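Local coordinates for leucine aminopeptidase (Legionella pneumophila, PDB 5GNE), which probably acts as a zinc-dependent aminopeptidase of the M28 family, removing residues from the amino-terminal ends of peptides, at residues A[186-191]-A[228-233]; A[262-267]-A[316-321]. All blocks are in the same frame, centred on the assembly; numbering follows the deposited sequence.

Contact 1: A[186-191]-A[228-233]. With ZN (zinc ion), chain D; SO4 (sulfate ion), chain E.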
loop_
_atom_site.group_PDB
_atom_site.type_symbol
_atom_site.label_atom_id
_atom_site.label_comp_id
_atom_site.label_asym_id
_atom_site.label_seq_id
_atom_site.Cartn_x
_atom_site.Cartn_y
_atom_site.Cartn_z
ATOM N N ILE A 186 -3.865 -5.667 -13.162
ATOM C CA ILE A 186 -2.687 -5.453 -12.366
ATOM C C ILE A 186 -3.033 -4.323 -11.437
ATOM O O ILE A 186 -3.711 -3.401 -11.837
ATOM C CB ILE A 186 -1.471 -5.139 -13.221
ATOM C CG1 ILE A 186 -1.151 -6.354 -14.076
ATOM C CG2 ILE A 186 -0.252 -4.848 -12.362
ATOM C CD1 ILE A 186 -0.273 -5.985 -15.217
ATOM N N VAL A 187 -2.640 -4.447 -10.173
ATOM C CA VAL A 187 -2.906 -3.417 -9.187
ATOM C C VAL A 187 -1.601 -2.851 -8.612
ATOM O O VAL A 187 -0.705 -3.601 -8.172
ATOM C CB VAL A 187 -3.793 -3.946 -8.042
ATOM C CG1 VAL A 187 -3.951 -2.898 -6.962
ATOM C CG2 VAL A 187 -5.152 -4.372 -8.571
ATOM N N ILE A 188 -1.519 -1.532 -8.611
ATOM C CA ILE A 188 -0.490 -0.782 -7.921
ATOM C C ILE A 188 -1.157 0.024 -6.807
ATOM O O ILE A 188 -2.163 0.718 -7.051
ATOM C CB ILE A 188 0.238 0.235 -8.855
ATOM C CG1 ILE A 188 0.487 -0.354 -10.243
ATOM C CG2 ILE A 188 1.510 0.748 -8.190
ATOM C CD1 ILE A 188 1.406 -1.553 -10.219
ATOM N N GLY A 189 -0.601 0.006 -5.612
ATOM C CA GLY A 189 -1.214 0.730 -4.516
ATOM C C GLY A 189 -0.193 1.362 -3.597
ATOM O O GLY A 189 0.949 0.910 -3.508
ATOM N N ALA A 190 -0.617 2.414 -2.910
ATOM C CA ALA A 190 0.187 3.069 -1.882
ATOM C C ALA A 190 -0.803 3.717 -0.941
ATOM O O ALA A 190 -1.932 3.960 -1.332
ATOM C CB ALA A 190 1.127 4.108 -2.509
ATOM N N HIS A 191 -0.434 3.987 0.292
ATOM C CA HIS A 191 -1.388 4.639 1.174
ATOM C C HIS A 191 -1.115 6.132 1.305
ATOM O O HIS A 191 0.038 6.557 1.332
ATOM C CB HIS A 191 -1.431 3.957 2.541
ATOM C CG HIS A 191 -0.265 4.229 3.444
ATOM N ND1 HIS A 191 -0.253 5.287 4.327
ATOM C CD2 HIS A 191 0.857 3.518 3.694
ATOM C CE1 HIS A 191 0.860 5.255 5.045
ATOM N NE2 HIS A 191 1.552 4.192 4.686
ATOM N N ARG A 228 -4.067 -5.456 -20.379
ATOM C CA ARG A 228 -4.810 -5.692 -19.140
ATOM C C ARG A 228 -5.141 -4.338 -18.565
ATOM O O ARG A 228 -4.369 -3.411 -18.760
ATOM C CB ARG A 228 -3.969 -6.433 -18.112
ATOM C CG ARG A 228 -3.178 -7.567 -18.659
ATOM C CD ARG A 228 -2.325 -8.235 -17.569
ATOM N NE ARG A 228 -2.067 -9.600 -18.006
ATOM C CZ ARG A 228 -2.984 -10.556 -18.044
ATOM N NH1 ARG A 228 -4.216 -10.325 -17.624
ATOM N NH2 ARG A 228 -2.656 -11.746 -18.479
ATOM N N PRO A 229 -6.226 -4.229 -17.786
ATOM C CA PRO A 229 -6.403 -3.028 -16.966
ATOM C C PRO A 229 -5.286 -2.896 -15.923
ATOM O O PRO A 229 -4.889 -3.900 -15.323
ATOM C CB PRO A 229 -7.739 -3.255 -16.272
ATOM C CG PRO A 229 -8.377 -4.412 -17.011
ATOM C CD PRO A 229 -7.261 -5.238 -17.523
ATOM N N ILE A 230 -4.838 -1.667 -15.689
ATOM C CA ILE A 230 -3.896 -1.366 -14.638
ATOM C C ILE A 230 -4.579 -0.460 -13.647
ATOM O O ILE A 230 -5.064 0.595 -14.010
ATOM C CB ILE A 230 -2.647 -0.638 -15.171
ATOM C CG1 ILE A 230 -2.114 -1.353 -16.401
ATOM C CG2 ILE A 230 -1.585 -0.529 -14.071
ATOM C CD1 ILE A 230 -1.839 -2.834 -16.202
ATOM N N TYR A 231 -4.586 -0.853 -12.387
ATOM C CA TYR A 231 -5.150 -0.006 -11.350
ATOM C C TYR A 231 -4.082 0.756 -10.595
ATOM O O TYR A 231 -2.994 0.230 -10.271
ATOM C CB TYR A 231 -5.974 -0.831 -10.345
ATOM C CG TYR A 231 -7.297 -1.316 -10.868
ATOM C CD1 TYR A 231 -7.387 -2.476 -11.632
ATOM C CD2 TYR A 231 -8.470 -0.624 -10.572
ATOM C CE1 TYR A 231 -8.623 -2.923 -12.117
ATOM C CE2 TYR A 231 -9.702 -1.064 -11.045
ATOM C CZ TYR A 231 -9.765 -2.212 -11.820
ATOM O OH TYR A 231 -10.974 -2.655 -12.290
ATOM N N PHE A 232 -4.391 2.000 -10.290
ATOM C CA PHE A 232 -3.540 2.733 -9.383
ATOM C C PHE A 232 -4.406 3.162 -8.219
ATOM O O PHE A 232 -5.463 3.752 -8.420
ATOM C CB PHE A 232 -2.886 3.922 -10.064
ATOM C CG PHE A 232 -2.019 3.542 -11.234
ATOM C CD1 PHE A 232 -2.574 3.400 -12.504
ATOM C CD2 PHE A 232 -0.658 3.338 -11.075
ATOM C CE1 PHE A 232 -1.782 3.050 -13.586
ATOM C CE2 PHE A 232 0.133 2.988 -12.143
ATOM C CZ PHE A 232 -0.425 2.847 -13.402
ATOM N N ILE A 233 -3.975 2.820 -7.009
ATOM C CA ILE A 233 -4.769 3.026 -5.820
ATOM C C ILE A 233 -4.079 3.824 -4.719
ATOM O O ILE A 233 -2.914 3.612 -4.393
ATOM C CB ILE A 233 -5.238 1.671 -5.230
ATOM C CG1 ILE A 233 -5.948 0.845 -6.316
ATOM C CG2 ILE A 233 -6.204 1.907 -4.114
ATOM C CD1 ILE A 233 -6.418 -0.494 -5.881
HETATM ZN ZN ZN D . 3.408 3.061 5.404
HETATM S S SO4 E . -5.604 -13.754 -18.222
HETATM O O1 SO4 E . -5.492 -13.440 -19.648
HETATM O O2 SO4 E . -4.288 -14.066 -17.656
HETATM O O3 SO4 E . -6.192 -12.621 -17.519
HETATM O O4 SO4 E . -6.491 -14.904 -18.067
#
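Strand 186-191 and segment 228-233 run parallel, their strand axes 4.6 Å apart and 8° from alignment, as the two strands of a beta-alpha-beta crossover whose helix is 202-221. Five backbone hydrogen bonds join them, from Ile186 N to Pro229 O at one end to Ala190 N to Ile233 O at the other; proline, lacking an N-H, here serves as an acceptor. On one face Ile186 and Ile230 lie side by side and meet through their CD1 methyls at 3.7 Å, while CG1 of Ile188 reaches CE2 of Phe232 at 3.9 Å. Helix 355-373 lies over Ile186, Ile230 and Phe232, and helix 202-221 over Ile188. On the other face Val187, with CG1 anti to its N (chi1 175°), brings that methyl to CD1 of Ile233 at 3.6 Å, and its CG2 touches Tyr231 CB. The beta-branched Val and Ile residues suit these extended, buried strands. Arg228 crosses Ile186 at about a right angle, CD against CD1, and holds a sulfate, probably from the crystallisation liquor, through NH1 and NH2; NH1 also bonds Glu184 O. His191 NE2 binds zinc at 2.3 Å, in a site that Asp204 and Asp266 complete. Backbone bonds and apolar side chains together hold the strand whose C-terminal end presents a metal ligand.

Contact 2: A[262-267]-A[316-321]. With ZN (zinc ion), chain D.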
loop_
_atom_site.group_PDB
_atom_site.type_symbol
_atom_site.label_atom_id
_atom_site.label_comp_id
_atom_site.label_asym_id
_atom_site.label_seq_id
_atom_site.Cartn_x
_atom_site.Cartn_y
_atom_site.Cartn_z
ATOM N N VAL A 262 -0.517 -7.776 -7.531
ATOM C CA VAL A 262 -0.602 -6.579 -6.721
ATOM C C VAL A 262 0.795 -6.171 -6.221
ATOM O O VAL A 262 1.547 -6.985 -5.654
ATOM C CB VAL A 262 -1.566 -6.792 -5.517
ATOM C CG1 VAL A 262 -1.666 -5.503 -4.675
ATOM C CG2 VAL A 262 -2.952 -7.216 -6.003
ATOM N N MET A 263 1.132 -4.904 -6.457
ATOM C CA MET A 263 2.338 -4.263 -5.926
ATOM C C MET A 263 1.988 -3.235 -4.876
ATOM O O MET A 263 1.123 -2.397 -5.089
ATOM C CB MET A 263 3.112 -3.563 -7.015
ATOM C CG MET A 263 4.415 -2.828 -6.522
ATOM S SD MET A 263 5.378 -2.199 -7.852
ATOM C CE MET A 263 6.284 -3.620 -8.201
ATOM N N GLN A 264 2.665 -3.319 -3.733
ATOM C CA GLN A 264 2.497 -2.343 -2.666
ATOM C C GLN A 264 3.724 -1.496 -2.539
ATOM O O GLN A 264 4.855 -2.007 -2.414
ATOM C CB GLN A 264 2.199 -3.024 -1.337
ATOM C CG GLN A 264 2.176 -2.101 -0.148
ATOM C CD GLN A 264 0.991 -1.165 -0.079
ATOM O OE1 GLN A 264 0.140 -1.135 -0.970
ATOM N NE2 GLN A 264 0.931 -0.377 1.012
ATOM N N LEU A 265 3.497 -0.193 -2.556
ATOM C CA LEU A 265 4.551 0.782 -2.404
ATOM C C LEU A 265 4.363 1.501 -1.088
ATOM O O LEU A 265 3.582 2.442 -0.997
ATOM C CB LEU A 265 4.516 1.764 -3.569
ATOM C CG LEU A 265 4.827 1.110 -4.925
ATOM C CD1 LEU A 265 4.416 2.011 -6.073
ATOM C CD2 LEU A 265 6.334 0.777 -5.026
ATOM N N ASP A 266 5.087 1.067 -0.071
ATOM C CA ASP A 266 5.045 1.723 1.212
ATOM C C ASP A 266 6.496 2.025 1.639
ATOM O O ASP A 266 7.255 1.117 1.978
ATOM C CB ASP A 266 4.291 0.821 2.187
ATOM C CG ASP A 266 3.842 1.529 3.426
ATOM O OD1 ASP A 266 4.181 2.717 3.604
ATOM O OD2 ASP A 266 3.108 0.890 4.208
ATOM N N GLN A 267 6.830 3.316 1.693
ATOM C CA GLN A 267 8.211 3.811 1.880
ATOM C C GLN A 267 9.135 3.418 0.743
ATOM O O GLN A 267 9.766 2.357 0.770
ATOM C CB GLN A 267 8.797 3.351 3.198
ATOM C CG GLN A 267 8.065 3.947 4.351
ATOM C CD GLN A 267 8.313 3.190 5.617
ATOM O OE1 GLN A 267 9.453 3.066 6.059
ATOM N NE2 GLN A 267 7.252 2.680 6.214
ATOM N N SER A 316 1.368 -3.940 6.186
ATOM C CA SER A 316 0.955 -2.905 5.264
ATOM C C SER A 316 -0.163 -3.423 4.383
ATOM O O SER A 316 -0.572 -4.579 4.526
ATOM C CB SER A 316 2.147 -2.441 4.423
ATOM O OG SER A 316 1.832 -1.247 3.733
ATOM N N ASP A 317 -0.632 -2.599 3.449
ATOM C CA ASP A 317 -1.888 -2.899 2.759
ATOM C C ASP A 317 -1.874 -4.212 1.979
ATOM O O ASP A 317 -2.927 -4.809 1.770
ATOM C CB ASP A 317 -2.262 -1.737 1.840
ATOM C CG ASP A 317 -2.450 -0.443 2.619
ATOM O OD1 ASP A 317 -3.365 -0.420 3.461
ATOM O OD2 ASP A 317 -1.690 0.543 2.400
ATOM N N HIS A 318 -0.689 -4.651 1.548
ATOM C CA HIS A 318 -0.555 -5.912 0.833
ATOM C C HIS A 318 -1.219 -7.061 1.594
ATOM O O HIS A 318 -1.812 -7.950 0.982
ATOM C CB HIS A 318 0.921 -6.225 0.557
ATOM C CG HIS A 318 1.733 -6.460 1.786
ATOM N ND1 HIS A 318 1.978 -5.470 2.716
ATOM C CD2 HIS A 318 2.348 -7.574 2.251
ATOM C CE1 HIS A 318 2.711 -5.961 3.701
ATOM N NE2 HIS A 318 2.949 -7.236 3.442
ATOM N N VAL A 319 -1.174 -6.981 2.918
ATOM C CA VAL A 319 -1.782 -7.969 3.816
ATOM C C VAL A 319 -3.265 -8.191 3.531
ATOM O O VAL A 319 -3.742 -9.326 3.564
ATOM C CB VAL A 319 -1.548 -7.554 5.292
ATOM C CG1 VAL A 319 -2.470 -8.280 6.250
ATOM C CG2 VAL A 319 -0.085 -7.817 5.660
ATOM N N ASN A 320 -4.011 -7.131 3.272
ATOM C CA ASN A 320 -5.420 -7.306 2.926
ATOM C C ASN A 320 -5.619 -8.060 1.602
ATOM O O ASN A 320 -6.537 -8.883 1.465
ATOM C CB ASN A 320 -6.124 -5.969 2.915
ATOM C CG ASN A 320 -6.395 -5.460 4.323
ATOM O OD1 ASN A 320 -6.853 -6.212 5.179
ATOM N ND2 ASN A 320 -6.073 -4.191 4.581
ATOM N N TRP A 321 -4.745 -7.817 0.635
ATOM C CA TRP A 321 -4.823 -8.594 -0.589
ATOM C C TRP A 321 -4.489 -10.087 -0.358
ATOM O O TRP A 321 -5.238 -10.961 -0.806
ATOM C CB TRP A 321 -3.897 -7.992 -1.670
ATOM C CG TRP A 321 -4.357 -6.653 -2.169
ATOM C CD1 TRP A 321 -3.925 -5.438 -1.734
ATOM C CD2 TRP A 321 -5.383 -6.381 -3.168
ATOM N NE1 TRP A 321 -4.594 -4.418 -2.410
ATOM C CE2 TRP A 321 -5.482 -4.968 -3.294
ATOM C CE3 TRP A 321 -6.196 -7.189 -3.974
ATOM C CZ2 TRP A 321 -6.369 -4.347 -4.182
ATOM C CZ3 TRP A 321 -7.097 -6.562 -4.875
ATOM C CH2 TRP A 321 -7.172 -5.160 -4.963
HETATM ZN ZN ZN D . 3.408 3.061 5.404
#
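At the dinuclear zinc centre of this M28-type fold, the C-terminal end of strand 259-264 meets the start of helix 318-323. Asp266, just beyond the strand, binds one zinc ion through both carboxylate oxygens, OD1 at 2.0 Å and OD2 at a longer 2.5 Å; His191 and Asp204 complete that site. Ser316 OG donates a hydrogen bond to OD2 of Asp266 on its anti lone pair, the one directed away from OD1, and so holds the carboxylate from the second shell. The same hydroxyl accepts a bond from Gln264 NE2 at 3.0 Å. A bend at chi2 (71°) turns the Gln264 amide to this junction, where NE2 also donates to Asp317 OD2 at 3.1 Å. Neither acceptor lies in the amide plane, and the carboxylate of Asp317 is turned 76° from it. Asp317 OD1 is taken by Ser245 OG, so both its oxygens are engaged. Farther from the metal the contact becomes apolar. Val262 lays both methyls over one face of the Trp321 indole: CG1 sits over the five-membered ring, 3.7 Å from its centroid in a CH-pi contact, and CG2 lies toward the rim near CE3. Trp321 NE1 bonds to Tyr235 OH. A small serine fits between glutamine and aspartate, passing on a hydrogen bond as both donor and acceptor. The relay from Gln264 through Ser316 to Asp266 restrains the metal ligand, and the nearby zinc and amide donor would probably ease the crowding of negative charge between Asp266 and Asp317.

How the contacts relate
Both contacts are buried and draw on one mixed sheet, in which strands 185-191 and 259-264 are parallel neighbours. Contact 1 pairs the first of these with strand 230-235, whereas contact 2 sets the second against a helix start. Backbone bonds Val187 O to Met263 N and Gly189 O to Leu265 N stitch them together. Their chemistry differs accordingly: contact 1 is mainly main-chain pairing with aliphatic and aromatic side chains on both faces, contact 2 mainly side-chain polar bonds near metal with an apolar patch behind. They converge on the same zinc, to which each contributes a ligand, His191 from the end of its strand, Asp266 from the loop that follows its own.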